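Local coordinates for D-lactate dehydrogenase (Fermentative) (Pseudomonas aeruginosa, PDB 6ABJ), which acts as an NAD-dependent D-lactate dehydrogenase, probably reducing pyruvate to D-lactate in fermentation, as a tetrameric member of the D-isomer specific 2-hydroxyacid dehydrogenase family, at residues 17-29 with 57-70. Residues are numbered along the deposited sequence; the frame is centred on the assembly and turned at random.
Sequences MRILFFSSQAYDS and LAQGFEVVCAFVND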
loop_
_atom_site.group_PDB
_atom_site.type_symbol
_atom_site.label_atom_id
_atom_site.label_comp_id
_atom_site.label_asym_id
_atom_site.label_seq_id
_atom_site.Cartn_x
_atom_site.Cartn_y
_atom_site.Cartn_z
ATOM N N MET B 17 17.159 25.448 -35.055
ATOM C CA MET B 17 17.095 26.007 -33.667
ATOM C C MET B 17 17.013 24.828 -32.698
ATOM O O MET B 17 16.085 24.022 -32.787
ATOM C CB MET B 17 15.866 26.891 -33.455
ATOM C CG MET B 17 15.683 27.352 -32.008
ATOM S SD MET B 17 16.348 28.998 -31.673
ATOM C CE MET B 17 14.896 30.016 -31.974
ATOM N N ARG B 18 17.969 24.759 -31.768
ATOM C CA ARG B 18 18.152 23.589 -30.923
ATOM C C ARG B 18 17.704 23.926 -29.490
ATOM O O ARG B 18 18.004 25.028 -28.981
ATOM C CB ARG B 18 19.609 23.089 -30.936
ATOM C CG ARG B 18 20.150 22.751 -32.327
ATOM C CD ARG B 18 21.415 21.901 -32.258
ATOM N NE ARG B 18 22.396 22.457 -31.305
ATOM C CZ ARG B 18 23.225 21.740 -30.544
ATOM N NH1 ARG B 18 23.177 20.423 -30.564
ATOM N NH2 ARG B 18 24.091 22.345 -29.728
ATOM N N ILE B 19 16.970 22.993 -28.870
ATOM C CA ILE B 19 16.398 23.223 -27.501
ATOM C C ILE B 19 16.777 22.035 -26.642
ATOM O O ILE B 19 16.569 20.885 -27.045
ATOM C CB ILE B 19 14.853 23.392 -27.492
ATOM C CG1 ILE B 19 14.401 24.525 -28.420
ATOM C CG2 ILE B 19 14.349 23.700 -26.075
ATOM C CD1 ILE B 19 12.968 24.438 -28.874
ATOM N N LEU B 20 17.455 22.321 -25.532
ATOM C CA LEU B 20 17.809 21.301 -24.564
ATOM C C LEU B 20 16.837 21.377 -23.373
ATOM O O LEU B 20 16.760 22.405 -22.691
ATOM C CB LEU B 20 19.276 21.441 -24.084
ATOM C CG LEU B 20 19.739 20.404 -23.042
ATOM C CD1 LEU B 20 19.668 18.973 -23.578
ATOM C CD2 LEU B 20 21.152 20.750 -22.574
ATOM N N PHE B 21 16.129 20.265 -23.117
ATOM C CA PHE B 21 15.228 20.139 -21.963
ATOM C C PHE B 21 15.911 19.419 -20.792
ATOM O O PHE B 21 16.430 18.329 -20.995
ATOM C CB PHE B 21 14.016 19.293 -22.350
ATOM C CG PHE B 21 13.124 19.916 -23.406
ATOM C CD1 PHE B 21 13.515 19.953 -24.754
ATOM C CD2 PHE B 21 11.888 20.427 -23.055
ATOM C CE1 PHE B 21 12.677 20.516 -25.717
ATOM C CE2 PHE B 21 11.040 20.959 -24.002
ATOM C CZ PHE B 21 11.447 21.027 -25.344
ATOM N N PHE B 22 15.960 20.070 -19.623
ATOM C CA PHE B 22 16.469 19.472 -18.436
ATOM C C PHE B 22 15.230 18.973 -17.644
ATOM O O PHE B 22 14.100 19.385 -17.938
ATOM C CB PHE B 22 17.259 20.454 -17.576
ATOM C CG PHE B 22 18.609 20.760 -18.089
ATOM C CD1 PHE B 22 19.701 19.981 -17.728
ATOM C CD2 PHE B 22 18.797 21.833 -18.989
ATOM C CE1 PHE B 22 20.967 20.254 -18.225
ATOM C CE2 PHE B 22 20.066 22.104 -19.501
ATOM C CZ PHE B 22 21.158 21.312 -19.107
ATOM N N SER B 23 15.482 18.029 -16.738
ATOM C CA SER B 23 14.438 17.381 -15.871
ATOM C C SER B 23 13.302 16.756 -16.701
ATOM O O SER B 23 12.159 16.824 -16.353
ATOM C CB SER B 23 13.931 18.373 -14.837
ATOM O OG SER B 23 14.995 18.812 -13.950
ATOM N N SER B 24 13.659 16.145 -17.813
ATOM C CA SER B 24 12.673 15.663 -18.798
ATOM C C SER B 24 11.974 14.400 -18.337
ATOM O O SER B 24 12.621 13.504 -17.786
ATOM C CB SER B 24 13.354 15.377 -20.118
ATOM O OG SER B 24 14.007 16.549 -20.638
ATOM N N GLN B 25 10.665 14.362 -18.544
ATOM C CA GLN B 25 9.843 13.192 -18.220
ATOM C C GLN B 25 9.332 12.712 -19.554
ATOM O O GLN B 25 9.283 13.474 -20.526
ATOM C CB GLN B 25 8.626 13.616 -17.369
ATOM C CG GLN B 25 8.999 14.252 -16.046
ATOM C CD GLN B 25 9.622 13.235 -15.144
ATOM O OE1 GLN B 25 9.433 12.016 -15.325
ATOM N NE2 GLN B 25 10.433 13.702 -14.221
ATOM N N ALA B 26 8.884 11.475 -19.591
ATOM C CA ALA B 26 8.276 10.948 -20.795
ATOM C C ALA B 26 7.103 11.793 -21.259
ATOM O O ALA B 26 6.911 12.000 -22.454
ATOM C CB ALA B 26 7.864 9.485 -20.593
ATOM N N TYR B 27 6.296 12.310 -20.322
ATOM C CA TYR B 27 5.146 13.143 -20.736
ATOM C C TYR B 27 5.601 14.509 -21.362
ATOM O O TYR B 27 4.871 15.116 -22.172
ATOM C CB TYR B 27 4.155 13.344 -19.559
ATOM C CG TYR B 27 4.653 14.158 -18.356
ATOM C CD1 TYR B 27 4.777 15.521 -18.451
ATOM C CD2 TYR B 27 4.960 13.562 -17.144
ATOM C CE1 TYR B 27 5.235 16.284 -17.414
ATOM C CE2 TYR B 27 5.397 14.349 -16.061
ATOM C CZ TYR B 27 5.544 15.702 -16.231
ATOM O OH TYR B 27 5.958 16.555 -15.219
ATOM N N ASP B 28 6.809 14.947 -21.038
ATOM C CA ASP B 28 7.366 16.169 -21.700
ATOM C C ASP B 28 7.703 15.867 -23.162
ATOM O O ASP B 28 7.308 16.600 -24.087
ATOM C CB ASP B 28 8.620 16.628 -20.981
ATOM C CG ASP B 28 8.363 17.099 -19.576
ATOM O OD1 ASP B 28 7.502 17.983 -19.397
ATOM O OD2 ASP B 28 9.088 16.676 -18.643
ATOM N N SER B 29 8.449 14.777 -23.386
ATOM C CA SER B 29 8.853 14.410 -24.751
ATOM C C SER B 29 7.653 14.139 -25.608
ATOM O O SER B 29 7.593 14.563 -26.734
ATOM C CB SER B 29 9.875 13.278 -24.838
ATOM O OG SER B 29 9.625 12.298 -23.867
ATOM N N LEU B 57 26.095 20.562 -20.170
ATOM C CA LEU B 57 25.332 19.860 -21.206
ATOM C C LEU B 57 24.631 20.810 -22.201
ATOM O O LEU B 57 24.365 20.444 -23.357
ATOM C CB LEU B 57 24.314 18.924 -20.531
ATOM C CG LEU B 57 24.942 17.757 -19.756
ATOM C CD1 LEU B 57 23.879 17.010 -18.948
ATOM C CD2 LEU B 57 25.671 16.801 -20.688
ATOM N N ALA B 58 24.306 22.017 -21.722
ATOM C CA ALA B 58 23.657 23.053 -22.522
ATOM C C ALA B 58 24.643 23.884 -23.356
ATOM O O ALA B 58 24.244 24.871 -24.003
ATOM C CB ALA B 58 22.906 23.989 -21.606
ATOM N N GLN B 59 25.918 23.501 -23.335
ATOM C CA GLN B 59 26.916 24.227 -24.107
ATOM C C GLN B 59 26.582 24.099 -25.605
ATOM O O GLN B 59 26.421 22.992 -26.135
ATOM C CB GLN B 59 28.336 23.725 -23.838
ATOM C CG GLN B 59 29.379 24.485 -24.678
ATOM C CD GLN B 59 30.682 24.760 -23.967
ATOM O OE1 GLN B 59 31.032 24.113 -22.976
ATOM N NE2 GLN B 59 31.422 25.734 -24.485
ATOM N N GLY B 60 26.475 25.248 -26.255
ATOM C CA GLY B 60 26.205 25.314 -27.674
ATOM C C GLY B 60 24.730 25.288 -28.007
ATOM O O GLY B 60 24.379 25.329 -29.174
ATOM N N PHE B 61 23.860 25.163 -26.999
ATOM C CA PHE B 61 22.421 25.141 -27.228
ATOM C C PHE B 61 21.881 26.531 -27.010
ATOM O O PHE B 61 22.125 27.185 -25.959
ATOM C CB PHE B 61 21.693 24.155 -26.269
ATOM C CG PHE B 61 21.823 22.708 -26.650
ATOM C CD1 PHE B 61 20.870 22.129 -27.475
ATOM C CD2 PHE B 61 22.877 21.925 -26.189
ATOM C CE1 PHE B 61 20.935 20.790 -27.837
ATOM C CE2 PHE B 61 22.951 20.574 -26.530
ATOM C CZ PHE B 61 21.970 20.012 -27.361
ATOM N N GLU B 62 21.123 26.987 -27.998
ATOM C CA GLU B 62 20.624 28.340 -27.988
ATOM C C GLU B 62 19.503 28.541 -27.007
ATOM O O GLU B 62 19.321 29.647 -26.445
ATOM C CB GLU B 62 20.110 28.703 -29.372
ATOM C CG GLU B 62 20.287 30.170 -29.598
ATOM C CD GLU B 62 20.220 30.575 -31.044
ATOM O OE1 GLU B 62 20.374 29.705 -31.942
ATOM O OE2 GLU B 62 20.000 31.775 -31.248
ATOM N N VAL B 63 18.745 27.454 -26.808
ATOM C CA VAL B 63 17.594 27.524 -25.926
ATOM C C VAL B 63 17.628 26.360 -24.969
ATOM O O VAL B 63 17.960 25.230 -25.368
ATOM C CB VAL B 63 16.265 27.515 -26.692
ATOM C CG1 VAL B 63 15.082 27.582 -25.705
ATOM C CG2 VAL B 63 16.234 28.686 -27.667
ATOM N N VAL B 64 17.374 26.676 -23.705
ATOM C CA VAL B 64 17.252 25.629 -22.675
ATOM C C VAL B 64 15.865 25.719 -22.100
ATOM O O VAL B 64 15.355 26.820 -21.826
ATOM C CB VAL B 64 18.394 25.644 -21.615
ATOM C CG1 VAL B 64 19.751 25.548 -22.288
ATOM C CG2 VAL B 64 18.334 26.849 -20.714
ATOM N N CYS B 65 15.217 24.552 -21.968
ATOM C CA CYS B 65 13.853 24.512 -21.473
ATOM C C CYS B 65 13.855 23.861 -20.079
ATOM O O CYS B 65 14.308 22.733 -19.941
ATOM C CB CYS B 65 12.912 23.762 -22.438
ATOM S SG CYS B 65 11.220 23.668 -21.746
ATOM N N ALA B 66 13.407 24.599 -19.071
ATOM C CA ALA B 66 13.553 24.191 -17.671
ATOM C C ALA B 66 12.201 24.085 -16.996
ATOM O O ALA B 66 11.244 24.728 -17.383
ATOM C CB ALA B 66 14.400 25.181 -16.874
ATOM N N PHE B 67 12.153 23.275 -15.942
ATOM C CA PHE B 67 10.974 23.168 -15.159
ATOM C C PHE B 67 11.326 23.746 -13.816
ATOM O O PHE B 67 12.472 24.115 -13.568
ATOM C CB PHE B 67 10.567 21.651 -15.046
ATOM C CG PHE B 67 9.184 21.450 -14.510
ATOM C CD1 PHE B 67 8.125 22.225 -14.943
ATOM C CD2 PHE B 67 8.926 20.467 -13.580
ATOM C CE1 PHE B 67 6.852 22.075 -14.433
ATOM C CE2 PHE B 67 7.643 20.302 -13.059
ATOM C CZ PHE B 67 6.598 21.073 -13.514
ATOM N N VAL B 68 10.362 23.777 -12.905
ATOM C CA VAL B 68 10.562 24.493 -11.630
ATOM C C VAL B 68 11.596 23.894 -10.633
ATOM O O VAL B 68 12.015 24.550 -9.677
ATOM C CB VAL B 68 9.233 24.686 -10.863
ATOM C CG1 VAL B 68 8.242 25.472 -11.681
ATOM C CG2 VAL B 68 8.635 23.341 -10.433
ATOM N N ASN B 69 11.999 22.687 -10.874
ATOM C CA ASN B 69 12.911 22.011 -9.980
ATOM C C ASN B 69 14.341 22.120 -10.509
ATOM O O ASN B 69 15.302 21.524 -9.949
ATOM C CB ASN B 69 12.473 20.543 -9.814
ATOM C CG ASN B 69 12.330 19.818 -11.145
ATOM O OD1 ASN B 69 12.082 20.433 -12.177
ATOM N ND2 ASN B 69 12.492 18.521 -11.123
ATOM N N ASP B 70 14.482 22.804 -11.638
ATOM C CA ASP B 70 15.801 23.097 -12.173
ATOM C C ASP B 70 16.430 24.326 -11.478
ATOM O O ASP B 70 15.750 25.270 -11.053
ATOM C CB ASP B 70 15.700 23.327 -13.683
ATOM C CG ASP B 70 15.460 22.040 -14.464
ATOM O OD1 ASP B 70 16.190 21.049 -14.228
ATOM O OD2 ASP B 70 14.566 22.018 -15.348
HETATM O O HOH W 1 10.752 17.011 -13.709
#
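Strands 18-21 and 63-66 pair in parallel, I19 level with V63, L20 with V64 and F21 with C65, as neighbours in the five-stranded, flavodoxin-like sheet (order 2-1-3-4-5) of the catalytic domain. L20 N donates to V63 O at 3.0 Å, L20 O accepts from C65 N at 2.7 Å, and F22 N closes the run on C65 O. On the face of I19, F21, V63 and C65, the beta-branched I19 and V63 lie side by side, and C65 lays CB over the F21 ring; its SG, anti to the backbone N (chi1 177°), approaches CE2 obliquely at 3.5 Å. The other face carries L20, whose CD2 packs on A58 CB at 3.8 Å. The F61 ring is sandwiched: L20 CB presses on one face, and the R18 guanidinium lies on the opposite one, planes 17° apart, a cation-pi stack that suits a flat cation at a partly exposed margin. R18 NH2 donates nearly straight to G60 O, which lies in the guanidinium plane, although NH2 stands above the carbonyl plane; bond and stack fix the group's rotation. In the type II turn 58-61, G60 has phi 87°, where a side chain would jam against Q59 O. Beyond the strands, D70 OD2 takes F67 N, while OD1 receives L50 N and, from above the carboxylate plane, S23 OG at 2.6 Å.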